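Local coordinates for FrnE protein (Deinococcus radiodurans, PDB 5CO3) that probably acts as a cytoplasmic disulfide oxidoreductase, with a DsbA-like thioredoxin domain that carries a CxxC pair at the start of a helix, at residues A[117-122]-A[156-161]; A[129-134]-A[150-155]. One frame throughout, in Å; residues are numbered along the deposited sequence.

Interaction 1: A[117-122]-A[156-161]; sequences HYAAEQ and VGLDAG
Leu158 reaches from the link between helix 146-156 and helix 160-169 into the last turn of helix 110-121. Its two methyl branches divide the work. CD1 lies 3.6 Å from CB of Ala119, the closest approach of the contact. The same CD1 sits at the edge of the Tyr118 ring, near its plane, with CD2 of the ring 4.1 Å away. Leu158 CG stands anti to its own carbonyl carbon (chi1 -56°), and chi2 (174°) then sets one methyl against Ala119 and the other against Gln122. Met128 of helix 125-137 also packs on both Ala119 and Leu158.

The other branch, CD2, meets the outer side. It rests 3.9 Å from CG of Gln122, an exposed residue just past helix 110-121. The Gln122 chain bends back at chi2, and its NE2 donates to O of Tyr118 at 2.9 Å. NE2 also lies 3.6 Å above one face of the Tyr118 ring, offset toward the rim. Glu121 N reaches the same carbonyl oxygen from the opposite face of its plane.

The phenol end is looser. Tyr118 OH stays 4.0 Å from O of Asp159. Water 1 bridges the gap instead, 3.1 Å from Tyr118 OH, and it accepts from Asp159 N. The Asp159 carboxylate turns to its own helix, where OD1 caps Ala162 N. Gly157, at positive phi, ends the preceding helix in a Schellman motif. The direct grip is therefore apolar, and polar coupling between the two segments goes through one water, as suits a contact at the protein surface.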
ATOM      1  N   HIS A 117      -3.699   4.527  -9.480  1.00 31.36           N
ATOM      2  CA  HIS A 117      -2.887   4.648 -10.685  1.00 35.38           C
ATOM      3  C   HIS A 117      -3.109   5.983 -11.401  1.00 36.05           C
ATOM      4  O   HIS A 117      -2.140   6.633 -11.808  1.00 34.81           O
ATOM      5  CB  HIS A 117      -3.168   3.484 -11.625  1.00 34.78           C
ATOM      6  CG  HIS A 117      -2.431   2.236 -11.263  1.00 37.75           C
ATOM      7  ND1 HIS A 117      -1.295   1.824 -11.926  1.00 36.40           N
ATOM      8  CD2 HIS A 117      -2.657   1.317 -10.296  1.00 37.66           C
ATOM      9  CE1 HIS A 117      -0.860   0.698 -11.390  1.00 42.07           C
ATOM     10  NE2 HIS A 117      -1.666   0.370 -10.396  1.00 40.95           N
ATOM     11  N   TYR A 118      -4.367   6.407 -11.530  1.00 32.56           N
ATOM     12  CA  TYR A 118      -4.670   7.709 -12.131  1.00 35.53           C
ATOM     13  C   TYR A 118      -4.010   8.835 -11.329  1.00 37.46           C
ATOM     14  O   TYR A 118      -3.345   9.716 -11.889  1.00 38.97           O
ATOM     15  CB  TYR A 118      -6.193   7.953 -12.221  1.00 31.69           C
ATOM     16  CG  TYR A 118      -6.505   9.369 -12.661  1.00 34.59           C
ATOM     17  CD1 TYR A 118      -6.463   9.729 -14.004  1.00 40.57           C
ATOM     18  CD2 TYR A 118      -6.803  10.357 -11.728  1.00 32.30           C
ATOM     19  CE1 TYR A 118      -6.718  11.034 -14.407  1.00 41.59           C
ATOM     20  CE2 TYR A 118      -7.063  11.661 -12.119  1.00 33.60           C
ATOM     21  CZ  TYR A 118      -7.019  11.994 -13.458  1.00 40.27           C
ATOM     22  OH  TYR A 118      -7.271  13.293 -13.858  1.00 42.56           O
ATOM     23  N   ALA A 119      -4.193   8.793 -10.012  1.00 35.85           N
ATOM     24  CA  ALA A 119      -3.638   9.800  -9.120  1.00 29.37           C
ATOM     25  C   ALA A 119      -2.124   9.856  -9.210  1.00 32.61           C
ATOM     26  O   ALA A 119      -1.541  10.939  -9.179  1.00 34.30           O
ATOM     27  CB  ALA A 119      -4.063   9.530  -7.689  1.00 28.52           C
ATOM     28  N   ALA A 120      -1.484   8.696  -9.326  1.00 32.39           N
ATOM     29  CA  ALA A 120      -0.018   8.663  -9.339  1.00 34.63           C
ATOM     30  C   ALA A 120       0.558   9.308 -10.606  1.00 41.41           C
ATOM     31  O   ALA A 120       1.706   9.740 -10.616  1.00 41.87           O
ATOM     32  CB  ALA A 120       0.485   7.232  -9.194  1.00 34.78           C
ATOM     33  N   GLU A 121      -0.232   9.379 -11.672  1.00 35.05           N
ATOM     34  CA  GLU A 121       0.214  10.062 -12.881  1.00 39.88           C
ATOM     35  C   GLU A 121       0.155  11.568 -12.681  1.00 45.99           C
ATOM     36  O   GLU A 121       0.830  12.324 -13.383  1.00 47.90           O
ATOM     37  CB  GLU A 121      -0.621   9.637 -14.087  1.00 47.02           C
ATOM     38  CG  GLU A 121      -0.511   8.158 -14.378  1.00 53.11           C
ATOM     39  CD  GLU A 121      -0.272   7.871 -15.838  1.00 64.60           C
ATOM     40  OE1 GLU A 121      -1.209   8.065 -16.639  1.00 63.24           O
ATOM     41  OE2 GLU A 121       0.856   7.459 -16.183  1.00 74.14           O
ATOM     42  N   GLN A 122      -0.635  11.998 -11.703  1.00 41.60           N
ATOM     43  CA  GLN A 122      -0.695  13.407 -11.327  1.00 45.14           C
ATOM     44  C   GLN A 122       0.240  13.673 -10.151  1.00 42.90           C
ATOM     45  O   GLN A 122       0.256  14.772  -9.595  1.00 49.40           O
ATOM     46  CB  GLN A 122      -2.124  13.837 -10.957  1.00 39.31           C
ATOM     47  CG  GLN A 122      -3.256  13.123 -11.702  1.00 41.16           C
ATOM     48  CD  GLN A 122      -3.042  13.044 -13.198  1.00 49.71           C
ATOM     49  OE1 GLN A 122      -2.647  14.020 -13.843  1.00 51.67           O
ATOM     50  NE2 GLN A 122      -3.297  11.868 -13.762  1.00 45.44           N
ATOM     51  N   VAL A 156      -8.874  14.731  -2.719  1.00 32.28           N
ATOM     52  CA  VAL A 156      -7.420  14.643  -2.827  1.00 36.17           C
ATOM     53  C   VAL A 156      -6.860  15.796  -3.682  1.00 34.00           C
ATOM     54  O   VAL A 156      -5.672  16.113  -3.616  1.00 36.97           O
ATOM     55  CB  VAL A 156      -7.029  13.246  -3.380  1.00 29.07           C
ATOM     56  CG1 VAL A 156      -5.586  13.181  -3.859  1.00 32.56           C
ATOM     57  CG2 VAL A 156      -7.302  12.172  -2.311  1.00 27.71           C
ATOM     58  N   GLY A 157      -7.731  16.457  -4.444  1.00 33.57           N
ATOM     59  CA  GLY A 157      -7.339  17.597  -5.249  1.00 34.62           C
ATOM     60  C   GLY A 157      -7.167  17.272  -6.721  1.00 39.97           C
ATOM     61  O   GLY A 157      -6.600  18.050  -7.485  1.00 41.32           O
ATOM     62  N   LEU A 158      -7.660  16.109  -7.123  1.00 37.21           N
ATOM     63  CA  LEU A 158      -7.605  15.699  -8.515  1.00 37.44           C
ATOM     64  C   LEU A 158      -8.743  16.320  -9.321  1.00 35.25           C
ATOM     65  O   LEU A 158      -9.706  16.847  -8.763  1.00 37.44           O
ATOM     66  CB  LEU A 158      -7.664  14.172  -8.622  1.00 40.43           C
ATOM     67  CG  LEU A 158      -6.582  13.424  -7.840  1.00 37.07           C
ATOM     68  CD1 LEU A 158      -6.817  11.916  -7.884  1.00 38.15           C
ATOM     69  CD2 LEU A 158      -5.184  13.772  -8.351  1.00 43.71           C
ATOM     70  N   ASP A 159      -8.603  16.271 -10.639  1.00 38.57           N
ATOM     71  CA  ASP A 159      -9.694  16.589 -11.548  1.00 40.32           C
ATOM     72  C   ASP A 159     -10.764  15.505 -11.435  1.00 41.12           C
ATOM     73  O   ASP A 159     -10.606  14.416 -11.990  1.00 36.96           O
ATOM     74  CB  ASP A 159      -9.168  16.692 -12.978  1.00 39.99           C
ATOM     75  CG  ASP A 159     -10.220  17.181 -13.969  1.00 45.27           C
ATOM     76  OD1 ASP A 159     -11.420  16.849 -13.845  1.00 45.24           O
ATOM     77  OD2 ASP A 159      -9.825  17.902 -14.903  1.00 48.11           O
ATOM     78  N   ALA A 160     -11.854  15.803 -10.731  1.00 39.25           N
ATOM     79  CA  ALA A 160     -12.836  14.775 -10.400  1.00 37.63           C
ATOM     80  C   ALA A 160     -13.557  14.256 -11.645  1.00 37.05           C
ATOM     81  O   ALA A 160     -13.843  13.059 -11.748  1.00 36.52           O
ATOM     82  CB  ALA A 160     -13.841  15.299  -9.376  1.00 46.82           C
ATOM     83  N   GLY A 161     -13.846  15.148 -12.585  1.00 40.31           N
ATOM     84  CA  GLY A 161     -14.446  14.733 -13.836  1.00 41.05           C
ATOM     85  C   GLY A 161     -13.538  13.784 -14.595  1.00 40.21           C
ATOM     86  O   GLY A 161     -13.974  12.736 -15.061  1.00 38.24           O
TER
HETATM   87  O   HOH W   1      -6.321  15.262 -11.729  1.00 36.33           O

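Interaction 2: A[129-134]-A[150-155]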
ATOM      1  N   LYS A 129      -3.906   6.899  -2.080  1.00 24.14           N
ATOM      2  CA  LYS A 129      -3.865   5.646  -1.325  1.00 22.13           C
ATOM      3  C   LYS A 129      -4.339   5.898   0.102  1.00 22.91           C
ATOM      4  O   LYS A 129      -5.200   5.189   0.619  1.00 21.25           O
ATOM      5  CB  LYS A 129      -2.452   5.039  -1.327  1.00 25.77           C
ATOM      6  CG  LYS A 129      -2.296   3.835  -0.401  1.00 25.64           C
ATOM      7  CD  LYS A 129      -2.948   2.583  -0.976  1.00 35.57           C
ATOM      8  CE  LYS A 129      -2.718   1.386  -0.070  1.00 36.22           C
ATOM      9  NZ  LYS A 129      -3.308   0.129  -0.618  1.00 34.44           N
ATOM     10  N   GLU A 130      -3.771   6.925   0.723  1.00 24.29           N
ATOM     11  CA  GLU A 130      -4.142   7.339   2.071  1.00 21.81           C
ATOM     12  C   GLU A 130      -5.652   7.593   2.209  1.00 21.95           C
ATOM     13  O   GLU A 130      -6.295   7.074   3.125  1.00 20.93           O
ATOM     14  CB  GLU A 130      -3.350   8.597   2.447  1.00 20.86           C
ATOM     15  CG  GLU A 130      -3.767   9.252   3.754  1.00 24.79           C
ATOM     16  CD  GLU A 130      -3.231   8.516   4.970  1.00 25.11           C
ATOM     17  OE1 GLU A 130      -2.240   7.766   4.835  1.00 24.91           O
ATOM     18  OE2 GLU A 130      -3.803   8.685   6.061  1.00 26.34           O
ATOM     19  N   ARG A 131      -6.203   8.378   1.282  1.00 20.51           N
ATOM     20  CA  ARG A 131      -7.624   8.722   1.295  1.00 22.43           C
ATOM     21  C   ARG A 131      -8.501   7.491   1.201  1.00 19.17           C
ATOM     22  O   ARG A 131      -9.486   7.377   1.924  1.00 22.09           O
ATOM     23  CB  ARG A 131      -7.958   9.667   0.143  1.00 25.44           C
ATOM     24  CG  ARG A 131      -9.388  10.224   0.226  1.00 26.73           C
ATOM     25  CD  ARG A 131      -9.529  11.098   1.472  1.00 25.27           C
ATOM     26  NE  ARG A 131     -10.911  11.443   1.823  1.00 26.82           N
ATOM     27  CZ  ARG A 131     -11.714  10.686   2.570  1.00 25.20           C
ATOM     28  NH1 ARG A 131     -11.304   9.494   3.013  1.00 25.43           N
ATOM     29  NH2 ARG A 131     -12.935  11.108   2.857  1.00 29.86           N
ATOM     30  N   LEU A 132      -8.136   6.567   0.308  1.00 18.68           N
ATOM     31  CA  LEU A 132      -8.890   5.329   0.139  1.00 22.27           C
ATOM     32  C   LEU A 132      -8.817   4.437   1.381  1.00 19.73           C
ATOM     33  O   LEU A 132      -9.823   3.869   1.795  1.00 20.87           O
ATOM     34  CB  LEU A 132      -8.400   4.571  -1.101  1.00 19.93           C
ATOM     35  CG  LEU A 132      -8.908   5.248  -2.366  1.00 18.88           C
ATOM     36  CD1 LEU A 132      -8.053   4.843  -3.554  1.00 22.08           C
ATOM     37  CD2 LEU A 132     -10.396   4.892  -2.607  1.00 21.19           C
ATOM     38  N   LEU A 133      -7.638   4.337   1.986  1.00 18.91           N
ATOM     39  CA  LEU A 133      -7.510   3.534   3.200  1.00 20.84           C
ATOM     40  C   LEU A 133      -8.422   4.073   4.305  1.00 20.10           C
ATOM     41  O   LEU A 133      -9.098   3.308   4.995  1.00 18.38           O
ATOM     42  CB  LEU A 133      -6.042   3.497   3.670  1.00 18.87           C
ATOM     43  CG  LEU A 133      -5.123   2.647   2.779  1.00 19.10           C
ATOM     44  CD1 LEU A 133      -3.643   2.928   3.103  1.00 20.48           C
ATOM     45  CD2 LEU A 133      -5.453   1.161   2.955  1.00 24.05           C
ATOM     46  N   ARG A 134      -8.447   5.394   4.459  1.00 20.23           N
ATOM     47  CA  ARG A 134      -9.303   6.022   5.455  1.00 19.59           C
ATOM     48  C   ARG A 134     -10.787   5.809   5.130  1.00 20.28           C
ATOM     49  O   ARG A 134     -11.593   5.478   6.002  1.00 22.06           O
ATOM     50  CB  ARG A 134      -8.981   7.519   5.560  1.00 27.56           C
ATOM     51  CG  ARG A 134      -9.736   8.245   6.666  1.00 34.01           C
ATOM     52  CD  ARG A 134      -9.341   9.722   6.725  1.00 42.49           C
ATOM     53  NE  ARG A 134     -10.470  10.580   6.380  1.00 58.95           N
ATOM     54  CZ  ARG A 134     -10.400  11.659   5.603  1.00 59.59           C
ATOM     55  NH1 ARG A 134      -9.240  12.043   5.073  1.00 59.50           N
ATOM     56  NH2 ARG A 134     -11.500  12.360   5.359  1.00 56.85           N
ATOM     57  N   GLN A 150     -15.159   9.133  -7.194  1.00 26.47           N
ATOM     58  CA  GLN A 150     -15.021  10.465  -7.774  1.00 26.31           C
ATOM     59  C   GLN A 150     -14.894  11.505  -6.667  1.00 28.44           C
ATOM     60  O   GLN A 150     -14.051  12.400  -6.743  1.00 30.32           O
ATOM     61  CB  GLN A 150     -16.208  10.808  -8.682  1.00 27.35           C
ATOM     62  CG  GLN A 150     -16.124  12.223  -9.242  1.00 27.85           C
ATOM     63  CD  GLN A 150     -17.290  12.578 -10.146  1.00 35.31           C
ATOM     64  OE1 GLN A 150     -18.432  12.234  -9.877  1.00 39.15           O
ATOM     65  NE2 GLN A 150     -16.996  13.261 -11.228  1.00 37.96           N
ATOM     66  N   LYS A 151     -15.726  11.363  -5.639  1.00 29.67           N
ATOM     67  CA  LYS A 151     -15.716  12.256  -4.484  1.00 26.86           C
ATOM     68  C   LYS A 151     -14.362  12.228  -3.772  1.00 26.53           C
ATOM     69  O   LYS A 151     -13.798  13.265  -3.476  1.00 28.31           O
ATOM     70  CB  LYS A 151     -16.830  11.876  -3.506  1.00 32.56           C
ATOM     71  CG  LYS A 151     -16.878  12.717  -2.243  1.00 30.36           C
ATOM     72  CD  LYS A 151     -17.827  12.129  -1.211  1.00 39.11           C
ATOM     73  CE  LYS A 151     -17.346  10.770  -0.694  1.00 35.32           C
ATOM     74  NZ  LYS A 151     -18.310  10.186   0.290  1.00 33.55           N
ATOM     75  N   LEU A 152     -13.856  11.026  -3.519  1.00 25.02           N
ATOM     76  CA  LEU A 152     -12.537  10.871  -2.888  1.00 27.04           C
ATOM     77  C   LEU A 152     -11.422  11.474  -3.731  1.00 28.16           C
ATOM     78  O   LEU A 152     -10.522  12.130  -3.196  1.00 26.12           O
ATOM     79  CB  LEU A 152     -12.257   9.393  -2.618  1.00 24.50           C
ATOM     80  CG  LEU A 152     -13.231   8.717  -1.643  1.00 24.82           C
ATOM     81  CD1 LEU A 152     -12.908   7.256  -1.540  1.00 25.77           C
ATOM     82  CD2 LEU A 152     -13.168   9.376  -0.263  1.00 27.05           C
ATOM     83  N   ALA A 153     -11.479  11.262  -5.045  1.00 28.10           N
ATOM     84  CA  ALA A 153     -10.545  11.897  -5.968  1.00 33.50           C
ATOM     85  C   ALA A 153     -10.573  13.426  -5.834  1.00 31.83           C
ATOM     86  O   ALA A 153      -9.529  14.075  -5.825  1.00 31.50           O
ATOM     87  CB  ALA A 153     -10.849  11.482  -7.407  1.00 30.03           C
ATOM     88  N   ALA A 154     -11.769  13.995  -5.714  1.00 29.62           N
ATOM     89  CA  ALA A 154     -11.911  15.435  -5.566  1.00 32.55           C
ATOM     90  C   ALA A 154     -11.277  15.918  -4.270  1.00 32.16           C
ATOM     91  O   ALA A 154     -10.587  16.948  -4.256  1.00 36.25           O
ATOM     92  CB  ALA A 154     -13.373  15.833  -5.619  1.00 35.12           C
ATOM     93  N   GLU A 155     -11.491  15.172  -3.193  1.00 33.60           N
ATOM     94  CA  GLU A 155     -10.984  15.572  -1.883  1.00 30.17           C
ATOM     95  C   GLU A 155      -9.469  15.564  -1.873  1.00 36.81           C
ATOM     96  O   GLU A 155      -8.857  16.305  -1.121  1.00 36.21           O
ATOM     97  CB  GLU A 155     -11.533  14.665  -0.787  1.00 29.05           C
ATOM     98  CG  GLU A 155     -13.053  14.758  -0.633  1.00 30.95           C
ATOM     99  CD  GLU A 155     -13.595  13.956   0.539  1.00 39.22           C
ATOM    100  OE1 GLU A 155     -12.795  13.447   1.347  1.00 36.86           O
ATOM    101  OE2 GLU A 155     -14.831  13.852   0.660  1.00 37.60           O
TER
HETATM  102  O   HOH W   2     -11.687  14.634   3.714  1.00 53.55           O
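Leu152 packs against one face of the guanidinium group of Arg131, and Glu155 accepts at its edge. Leu152 comes first along segment 150-155. Its CD1 packs on CD2 of Leu132 at 3.6 Å. Its CD2 sits over the centre of one guanidinium face, 3.4 Å from CZ of Arg131. The Arg131 chain bends at chi2 (65°) and crosses Leu152 at about a right angle. On the opposite face, offset toward the rim, lies NH2 of Arg134.

One turn later, Glu155 points its OE1 at the Arg131 edge. Both NE and NH2 of Arg131 donate to this one oxygen, each at 2.8 Å, in a side-on salt bridge. The oxygen lies in the guanidinium plane, whereas the two flat groups are turned 36° apart. Water 2 accepts from Arg134 NH2 and donates to the same OE1. Glu139 forms salt bridges with Arg131 NH1 and Arg134 NE, which probably eases the closeness of the two arginines.

The short helix segments run at 131° to each other, with their axes 9.8 Å apart. This is helix-to-helix packing within the helical part inserted in the thioredoxin fold, as in DsbA-like proteins.

Interaction 2 lies inside the chain loop that interaction 1 closes, and their centres are 10 Å apart. Interaction 2 is the more buried, joining helices 125-137 and 146-156 through leucines and a direct salt bridge from buried Arg131 to exposed Glu155. Interaction 1 is a surface contact of a helix end with an interhelix link, and its polar connection is a water. The two touch directly. Val156, just after segment 150-155, packs with CG2 3.6 Å from CB of Arg131. Leu158 N probably donates to Ala153 O, 3.1 Å away. Helices 110-121 and 125-137 follow each other, as do 146-156 and 160-169, and the cross-contacts tie both interactions into one helical cluster.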